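Sialyltransferase 0160 (Photobacterium damselae, PDB 4R84) probably transfers sialic acid from CMP-activated donors to galactose-containing acceptor glycans, as a GT-B fold enzyme of the bacterial sialyltransferases. Local coordinates at residues Q349-S354 against M441-V446; P357-T362 against Y394-D399. One frame throughout, in Å; residues are numbered along the deposited sequence.

Interaction 1. Residues Q349-S354 against M441-V446; sequences QQYSQS and MLPDTV. With CA (calcium ion), chain F.
The hydroxyl of Tyr351 gives its proton to the main-chain oxygen of Met441, with OH and O 2.8 Å apart. At the acceptor the C=O...donor angle is 156°, and the hydroxyl sits 23° out of the carbonyl plane; at the donor end the Met441 oxygen lies in the plane of the tyrosine ring, at its edge. The phenol reaches this spot because its CG stands anti to the carbonyl carbon (chi1 -84°), which sends the ring off the helix toward the loop 441-444 that leads into strand 445-447. Apolar contacts flank the bond. The Met441 chain, bent at both chi2 and chi3, curls its methyl back so that CE meets Tyr351 CE2 at 3.7 Å. Pro443 approaches obliquely, its CB 4.0 Å from Tyr351 CZ, and Phe403 of strand 401-405 adds an edge-to-face ring. At its backbone Tyr351 does a second job: its O binds the calcium ion at 2.5 Å, as does Ser354 O at 2.4 Å. Water 1, also a calcium ligand, donates to Gln350 O and accepts from Ser354 N, bridging the turn. The arrangement is that of a calcium site at the C-terminal end of helix 344-353, beside the parallel sheet of a Rossmann-like domain: three main-chain oxygens (Tyr351, Ser354, Leu356) share the ion with Asn358 OD1, Asp401 OD2 and two waters.

Interaction 2. Residues P357-T362 against Y394-D399; sequences PNFIFT and YYLGKD. With CA (calcium ion), chain F; CSF (cytidine-5'-monophosphate-3-fluoro-N-acetyl-neuraminic acid), chain E.
The apolar part of the contact is a CH-pi interaction between Leu396 and Phe359. The Leu396 methyl CD1 stands 3.5 Å from the centroid of the Phe359 ring and only 15° off the ring normal, so it sits over the middle of one face. The second branch lies farther out, with CD2 3.9 Å from Phe359 CE1. Leucine and ring cross at about a right angle. With its CG anti to the backbone N (chi1 157°), Phe359 extends from the strand toward the loop, and the opposite face of its ring has the backbone N of Phe361 above it, offset toward the rim. Thr445 and Ala447 of the adjoining strand pack on Phe359 as well, while Ala387 of helix 373-388 touches Leu396.

Van der Waals contact between ring and backbone joins the other end, where Pro357 CG lies 3.5 Å from Asp399 O. Within the loop, a weak hydrogen bond runs from Tyr395 OH to Asp399 OD1 at 3.2 Å.

Metal coordination belongs to the strand alone: Asn358 OD1 binds the calcium ion at 2.4 Å. Asn358 ND2 donates, over 3.2 Å, to water 2, which is itself a calcium ligand.

Strand 358-362, helix 373-388 and strand 401-405 form a beta-alpha-beta crossover of the Rossmann-type domain, and 394-399 is its returning loop. No hydrogen bond crosses between 357-362 and 394-399, so their direct attachment rests on shape and dispersion, with the side-chain amide of Asn358 turned to the calcium site.

How the interactions relate
The two interactions lie about 11 Å apart, centre to centre, and each uses a strand of the same four-stranded parallel sheet, in which 358-362 and 445-447 are neighbours. Along the chain the order is 349-354, 357-362, 394-399, 441-446, so both segments of interaction 2 fall between those of interaction 1. Direct bonds tie them: Asp444 OD2 to Asn358 N at 2.8 Å, and Thr445 O to Ile360 N at 3.0 Å. The calcium ion and its two waters are shared, linking helix 344-353 to the start of the strand that follows it. At that strand's far end Thr362 borders the CMP-sugar analogue, so calcium site and donor pocket occupy opposite ends of one strand.

Interaction 1. Residues Q349-S354 against M441-V446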
loop_
_atom_site.group_PDB
_atom_site.type_symbol
_atom_site.label_atom_id
_atom_site.label_comp_id
_atom_site.label_asym_id
_atom_site.label_seq_id
_atom_site.Cartn_x
_atom_site.Cartn_y
_atom_site.Cartn_z
ATOM N N GLN A 349 -9.412 -10.540 -22.404
ATOM C CA GLN A 349 -9.847 -11.339 -23.548
ATOM C C GLN A 349 -11.080 -12.147 -23.182
ATOM O O GLN A 349 -12.014 -12.263 -23.982
ATOM C CB GLN A 349 -8.712 -12.247 -24.031
ATOM C CG GLN A 349 -7.569 -11.465 -24.717
ATOM C CD GLN A 349 -6.330 -12.311 -25.006
ATOM O OE1 GLN A 349 -6.303 -13.511 -24.733
ATOM N NE2 GLN A 349 -5.291 -11.676 -25.552
ATOM N N GLN A 350 -11.093 -12.695 -21.971
ATOM C CA GLN A 350 -12.232 -13.508 -21.521
ATOM C C GLN A 350 -13.502 -12.675 -21.321
ATOM O O GLN A 350 -14.613 -13.126 -21.656
ATOM C CB GLN A 350 -11.876 -14.254 -20.228
ATOM C CG GLN A 350 -10.821 -15.334 -20.445
ATOM C CD GLN A 350 -10.238 -15.881 -19.161
ATOM O OE1 GLN A 350 -10.120 -15.173 -18.159
ATOM N NE2 GLN A 350 -9.886 -17.162 -19.176
ATOM N N TYR A 351 -13.339 -11.461 -20.800
ATOM C CA TYR A 351 -14.451 -10.518 -20.656
ATOM C C TYR A 351 -15.092 -10.287 -22.030
ATOM O O TYR A 351 -16.302 -10.095 -22.138
ATOM C CB TYR A 351 -13.970 -9.183 -20.053
ATOM C CG TYR A 351 -13.850 -9.100 -18.531
ATOM C CD1 TYR A 351 -14.433 -10.040 -17.696
ATOM C CD2 TYR A 351 -13.121 -8.068 -17.939
ATOM C CE1 TYR A 351 -14.310 -9.943 -16.306
ATOM C CE2 TYR A 351 -12.985 -7.969 -16.559
ATOM C CZ TYR A 351 -13.578 -8.907 -15.750
ATOM O OH TYR A 351 -13.446 -8.790 -14.389
ATOM N N SER A 352 -14.278 -10.289 -23.084
ATOM C CA SER A 352 -14.790 -10.016 -24.431
ATOM C C SER A 352 -15.159 -11.254 -25.254
ATOM O O SER A 352 -15.648 -11.115 -26.375
ATOM C CB SER A 352 -13.776 -9.182 -25.217
ATOM O OG SER A 352 -13.725 -7.857 -24.721
ATOM N N GLN A 353 -14.957 -12.454 -24.708
ATOM C CA GLN A 353 -15.330 -13.696 -25.406
ATOM C C GLN A 353 -16.796 -13.698 -25.858
ATOM O O GLN A 353 -17.117 -14.134 -26.964
ATOM C CB GLN A 353 -15.088 -14.917 -24.517
ATOM C CG GLN A 353 -13.657 -15.421 -24.508
ATOM C CD GLN A 353 -13.504 -16.674 -23.669
ATOM O OE1 GLN A 353 -14.491 -17.326 -23.326
ATOM N NE2 GLN A 353 -12.267 -17.003 -23.312
ATOM N N SER A 354 -17.673 -13.245 -24.969
ATOM C CA SER A 354 -19.108 -13.115 -25.235
ATOM C C SER A 354 -19.515 -11.647 -25.071
ATOM O O SER A 354 -18.977 -10.946 -24.228
ATOM C CB SER A 354 -19.910 -14.014 -24.293
ATOM O OG SER A 354 -21.281 -13.638 -24.238
ATOM N N MET A 441 -9.827 -3.757 -13.369
ATOM C CA MET A 441 -10.352 -4.946 -14.039
ATOM C C MET A 441 -11.607 -5.492 -13.355
ATOM O O MET A 441 -11.936 -6.676 -13.478
ATOM C CB MET A 441 -9.287 -6.041 -14.112
ATOM C CG MET A 441 -8.204 -5.786 -15.178
ATOM S SD MET A 441 -8.926 -5.744 -16.843
ATOM C CE MET A 441 -9.393 -7.464 -17.019
ATOM N N LEU A 442 -12.316 -4.634 -12.637
ATOM C CA LEU A 442 -13.600 -5.056 -12.085
ATOM C C LEU A 442 -14.583 -5.320 -13.214
ATOM O O LEU A 442 -14.535 -4.659 -14.258
ATOM C CB LEU A 442 -14.160 -4.010 -11.126
ATOM C CG LEU A 442 -13.425 -3.952 -9.786
ATOM C CD1 LEU A 442 -13.904 -2.765 -9.000
ATOM C CD2 LEU A 442 -13.621 -5.240 -8.985
ATOM N N PRO A 443 -15.489 -6.281 -13.004
ATOM C CA PRO A 443 -16.483 -6.604 -14.029
ATOM C C PRO A 443 -17.659 -5.649 -13.970
ATOM O O PRO A 443 -17.584 -4.626 -13.290
ATOM C CB PRO A 443 -16.912 -8.013 -13.643
ATOM C CG PRO A 443 -16.905 -7.959 -12.138
ATOM C CD PRO A 443 -15.633 -7.153 -11.821
ATOM N N ASP A 444 -18.733 -5.981 -14.679
ATOM C CA ASP A 444 -19.930 -5.161 -14.640
ATOM C C ASP A 444 -20.683 -5.325 -13.327
ATOM O O ASP A 444 -21.258 -4.370 -12.809
ATOM C CB ASP A 444 -20.824 -5.488 -15.830
ATOM C CG ASP A 444 -20.166 -5.142 -17.140
ATOM O OD1 ASP A 444 -20.137 -3.943 -17.461
ATOM O OD2 ASP A 444 -19.668 -6.052 -17.840
ATOM N N THR A 445 -20.658 -6.531 -12.766
ATOM C CA THR A 445 -21.328 -6.738 -11.497
ATOM C C THR A 445 -20.626 -7.836 -10.711
ATOM O O THR A 445 -20.057 -8.769 -11.287
ATOM C CB THR A 445 -22.836 -7.083 -11.689
ATOM O OG1 THR A 445 -23.558 -6.780 -10.493
ATOM C CG2 THR A 445 -23.054 -8.565 -12.050
ATOM N N VAL A 446 -20.662 -7.689 -9.391
ATOM C CA VAL A 446 -20.033 -8.622 -8.464
ATOM C C VAL A 446 -21.026 -9.030 -7.405
ATOM O O VAL A 446 -21.673 -8.181 -6.810
ATOM C CB VAL A 446 -18.812 -7.997 -7.770
ATOM C CG1 VAL A 446 -18.111 -9.044 -6.877
ATOM C CG2 VAL A 446 -17.852 -7.429 -8.795
HETATM CA CA CA F . -18.684 -10.673 -21.824
HETATM O O HOH W 1 -17.318 -12.888 -21.839
HETATM O O HOH W 2 -18.439 -8.386 -22.191
#

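Interaction 2. Residues P357-T362 against Y394-D399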
loop_
_atom_site.group_PDB
_atom_site.type_symbol
_atom_site.label_atom_id
_atom_site.label_comp_id
_atom_site.label_asym_id
_atom_site.label_seq_id
_atom_site.Cartn_x
_atom_site.Cartn_y
_atom_site.Cartn_z
ATOM N N PRO A 357 -22.550 -8.528 -20.645
ATOM C CA PRO A 357 -21.824 -7.950 -19.514
ATOM C C PRO A 357 -21.362 -9.053 -18.583
ATOM O O PRO A 357 -21.878 -10.176 -18.620
ATOM C CB PRO A 357 -22.859 -7.047 -18.839
ATOM C CG PRO A 357 -24.194 -7.614 -19.269
ATOM C CD PRO A 357 -23.975 -8.135 -20.656
ATOM N N ASN A 358 -20.386 -8.729 -17.748
ATOM C CA ASN A 358 -19.675 -9.737 -16.977
ATOM C C ASN A 358 -19.985 -9.717 -15.480
ATOM O O ASN A 358 -20.019 -8.662 -14.849
ATOM C CB ASN A 358 -18.174 -9.555 -17.245
ATOM C CG ASN A 358 -17.868 -9.571 -18.742
ATOM O OD1 ASN A 358 -18.218 -10.531 -19.427
ATOM N ND2 ASN A 358 -17.284 -8.486 -19.261
ATOM N N PHE A 359 -20.225 -10.910 -14.935
ATOM C CA PHE A 359 -20.564 -11.105 -13.533
ATOM C C PHE A 359 -19.535 -11.984 -12.876
ATOM O O PHE A 359 -19.268 -13.072 -13.367
ATOM C CB PHE A 359 -21.971 -11.737 -13.414
ATOM C CG PHE A 359 -22.240 -12.487 -12.116
ATOM C CD1 PHE A 359 -22.145 -11.862 -10.876
ATOM C CD2 PHE A 359 -22.651 -13.818 -12.151
ATOM C CE1 PHE A 359 -22.429 -12.554 -9.690
ATOM C CE2 PHE A 359 -22.941 -14.523 -10.968
ATOM C CZ PHE A 359 -22.823 -13.891 -9.735
ATOM N N ILE A 360 -18.939 -11.504 -11.787
ATOM C CA ILE A 360 -18.088 -12.356 -10.976
ATOM C C ILE A 360 -18.793 -12.778 -9.706
ATOM O O ILE A 360 -19.219 -11.935 -8.912
ATOM C CB ILE A 360 -16.775 -11.657 -10.570
ATOM C CG1 ILE A 360 -15.921 -11.371 -11.791
ATOM C CG2 ILE A 360 -16.018 -12.538 -9.587
ATOM C CD1 ILE A 360 -14.635 -10.608 -11.436
ATOM N N PHE A 361 -18.888 -14.087 -9.503
ATOM C CA PHE A 361 -19.328 -14.625 -8.228
ATOM C C PHE A 361 -18.120 -14.817 -7.316
ATOM O O PHE A 361 -17.160 -15.487 -7.698
ATOM C CB PHE A 361 -20.059 -15.961 -8.409
ATOM C CG PHE A 361 -20.420 -16.631 -7.110
ATOM C CD1 PHE A 361 -21.555 -16.252 -6.422
ATOM C CD2 PHE A 361 -19.625 -17.637 -6.576
ATOM C CE1 PHE A 361 -21.897 -16.864 -5.221
ATOM C CE2 PHE A 361 -19.961 -18.249 -5.368
ATOM C CZ PHE A 361 -21.098 -17.856 -4.696
ATOM N N THR A 362 -18.195 -14.274 -6.103
ATOM C CA THR A 362 -17.091 -14.447 -5.161
ATOM C C THR A 362 -17.375 -15.604 -4.206
ATOM O O THR A 362 -18.298 -15.539 -3.383
ATOM C CB THR A 362 -16.842 -13.168 -4.348
ATOM O OG1 THR A 362 -18.016 -12.834 -3.613
ATOM C CG2 THR A 362 -16.505 -11.999 -5.271
ATOM N N TYR A 394 -33.865 -12.837 -6.475
ATOM C CA TYR A 394 -32.493 -12.369 -6.346
ATOM C C TYR A 394 -31.735 -12.455 -7.662
ATOM O O TYR A 394 -30.504 -12.443 -7.694
ATOM C CB TYR A 394 -31.794 -13.173 -5.256
ATOM C CG TYR A 394 -32.659 -13.218 -4.026
ATOM C CD1 TYR A 394 -32.778 -12.114 -3.191
ATOM C CD2 TYR A 394 -33.374 -14.367 -3.706
ATOM C CE1 TYR A 394 -33.591 -12.149 -2.073
ATOM C CE2 TYR A 394 -34.186 -14.415 -2.586
ATOM C CZ TYR A 394 -34.288 -13.306 -1.773
ATOM O OH TYR A 394 -35.094 -13.357 -0.662
ATOM N N TYR A 395 -32.490 -12.521 -8.749
ATOM C CA TYR A 395 -31.941 -12.425 -10.092
ATOM C C TYR A 395 -31.050 -11.194 -10.184
ATOM O O TYR A 395 -31.374 -10.149 -9.620
ATOM C CB TYR A 395 -33.091 -12.359 -11.098
ATOM C CG TYR A 395 -32.724 -12.226 -12.562
ATOM C CD1 TYR A 395 -31.797 -13.071 -13.153
ATOM C CD2 TYR A 395 -33.371 -11.300 -13.370
ATOM C CE1 TYR A 395 -31.487 -12.961 -14.496
ATOM C CE2 TYR A 395 -33.075 -11.192 -14.708
ATOM C CZ TYR A 395 -32.136 -12.023 -15.268
ATOM O OH TYR A 395 -31.836 -11.908 -16.608
ATOM N N LEU A 396 -29.898 -11.333 -10.832
ATOM C CA LEU A 396 -28.964 -10.209 -10.957
ATOM C C LEU A 396 -29.593 -9.025 -11.687
ATOM O O LEU A 396 -29.122 -7.900 -11.557
ATOM C CB LEU A 396 -27.678 -10.642 -11.678
ATOM C CG LEU A 396 -26.714 -11.631 -11.011
ATOM C CD1 LEU A 396 -25.650 -12.047 -12.004
ATOM C CD2 LEU A 396 -26.044 -11.027 -9.779
ATOM N N GLY A 397 -30.645 -9.280 -12.470
ATOM C CA GLY A 397 -31.369 -8.220 -13.161
ATOM C C GLY A 397 -31.313 -8.265 -14.683
ATOM O O GLY A 397 -32.155 -7.684 -15.372
ATOM N N LYS A 398 -30.304 -8.941 -15.214
ATOM C CA LYS A 398 -30.185 -9.153 -16.651
ATOM C C LYS A 398 -29.255 -10.333 -16.912
ATOM O O LYS A 398 -28.751 -10.937 -15.971
ATOM C CB LYS A 398 -29.697 -7.887 -17.357
ATOM C CG LYS A 398 -28.499 -7.232 -16.733
ATOM C CD LYS A 398 -28.162 -5.954 -17.474
ATOM C CE LYS A 398 -27.124 -5.142 -16.745
ATOM N NZ LYS A 398 -26.806 -3.895 -17.494
ATOM N N ASP A 399 -29.072 -10.697 -18.176
ATOM C CA ASP A 399 -28.191 -11.811 -18.522
ATOM C C ASP A 399 -26.733 -11.391 -18.470
ATOM O O ASP A 399 -26.361 -10.399 -19.088
ATOM C CB ASP A 399 -28.535 -12.364 -19.908
ATOM C CG ASP A 399 -29.948 -12.903 -19.978
ATOM O OD1 ASP A 399 -30.388 -13.530 -18.986
ATOM O OD2 ASP A 399 -30.620 -12.683 -21.011
HETATM CA CA CA F . -18.684 -10.673 -21.824
HETATM C C5A CSF E . -13.216 -13.679 8.308
HETATM C C4A CSF E . -11.756 -13.286 8.121
HETATM C C2A CSF E . -11.760 -14.549 5.928
HETATM O O6A CSF E . -13.150 -14.820 6.186
HETATM C C6A CSF E . -13.846 -13.826 6.929
HETATM C C3A CSF E . -11.018 -14.314 7.256
HETATM O O4A CSF E . -11.138 -13.183 9.411
HETATM N N5A CSF E . -13.904 -12.647 9.051
HETATM C C7A CSF E . -15.283 -14.289 7.069
HETATM C C8A CSF E . -15.925 -14.425 5.700
HETATM C C9A CSF E . -17.420 -14.685 5.841
HETATM O O9A CSF E . -17.969 -14.763 4.526
HETATM O O8A CSF E . -15.744 -13.192 5.004
HETATM O O7A CSF E . -15.307 -15.566 7.709
HETATM C C1A CSF E . -11.158 -15.743 5.216
HETATM O OBA CSF E . -9.982 -15.663 4.807
HETATM O OAA CSF E . -11.839 -16.784 5.064
HETATM O O1A CSF E . -11.548 -13.392 5.118
HETATM O O2A CSF E . -12.514 -11.466 3.870
HETATM N N1 CSF E . -10.571 -13.587 -1.318
HETATM C C2 CSF E . -10.559 -13.650 -2.720
HETATM N N3 CSF E . -11.612 -14.185 -3.379
HETATM C C4 CSF E . -12.669 -14.646 -2.677
HETATM C C5 CSF E . -12.686 -14.599 -1.282
HETATM C C6 CSF E . -11.597 -14.060 -0.606
HETATM C "C3'" CSF E . -9.853 -11.226 0.761
HETATM C "C2'" CSF E . -9.371 -11.529 -0.633
HETATM C "C1'" CSF E . -9.379 -13.040 -0.650
HETATM O "O4'" CSF E . -9.331 -13.481 0.710
HETATM C "C4'" CSF E . -9.209 -12.338 1.556
HETATM P PA CSF E . -12.305 -12.955 3.755
HETATM O "O5'" CSF E . -11.214 -13.078 2.609
HETATM C "C5'" CSF E . -9.899 -12.612 2.874
HETATM O "O3'" CSF E . -9.475 -9.919 1.175
HETATM O "O2'" CSF E . -8.005 -11.120 -0.788
HETATM N N4 CSF E . -13.726 -15.183 -3.334
HETATM O O2 CSF E . -9.560 -13.207 -3.347
HETATM O O3A CSF E . -13.442 -13.871 3.393
HETATM C C10 CSF E . -14.633 -12.896 10.143
HETATM O O10 CSF E . -14.699 -14.005 10.654
HETATM C C11 CSF E . -15.388 -11.718 10.695
HETATM F F3A CSF E . -10.926 -15.515 7.919
HETATM O O HOH W 2 -18.439 -8.386 -22.191
HETATM O O HOH W 1 -17.318 -12.888 -21.839
#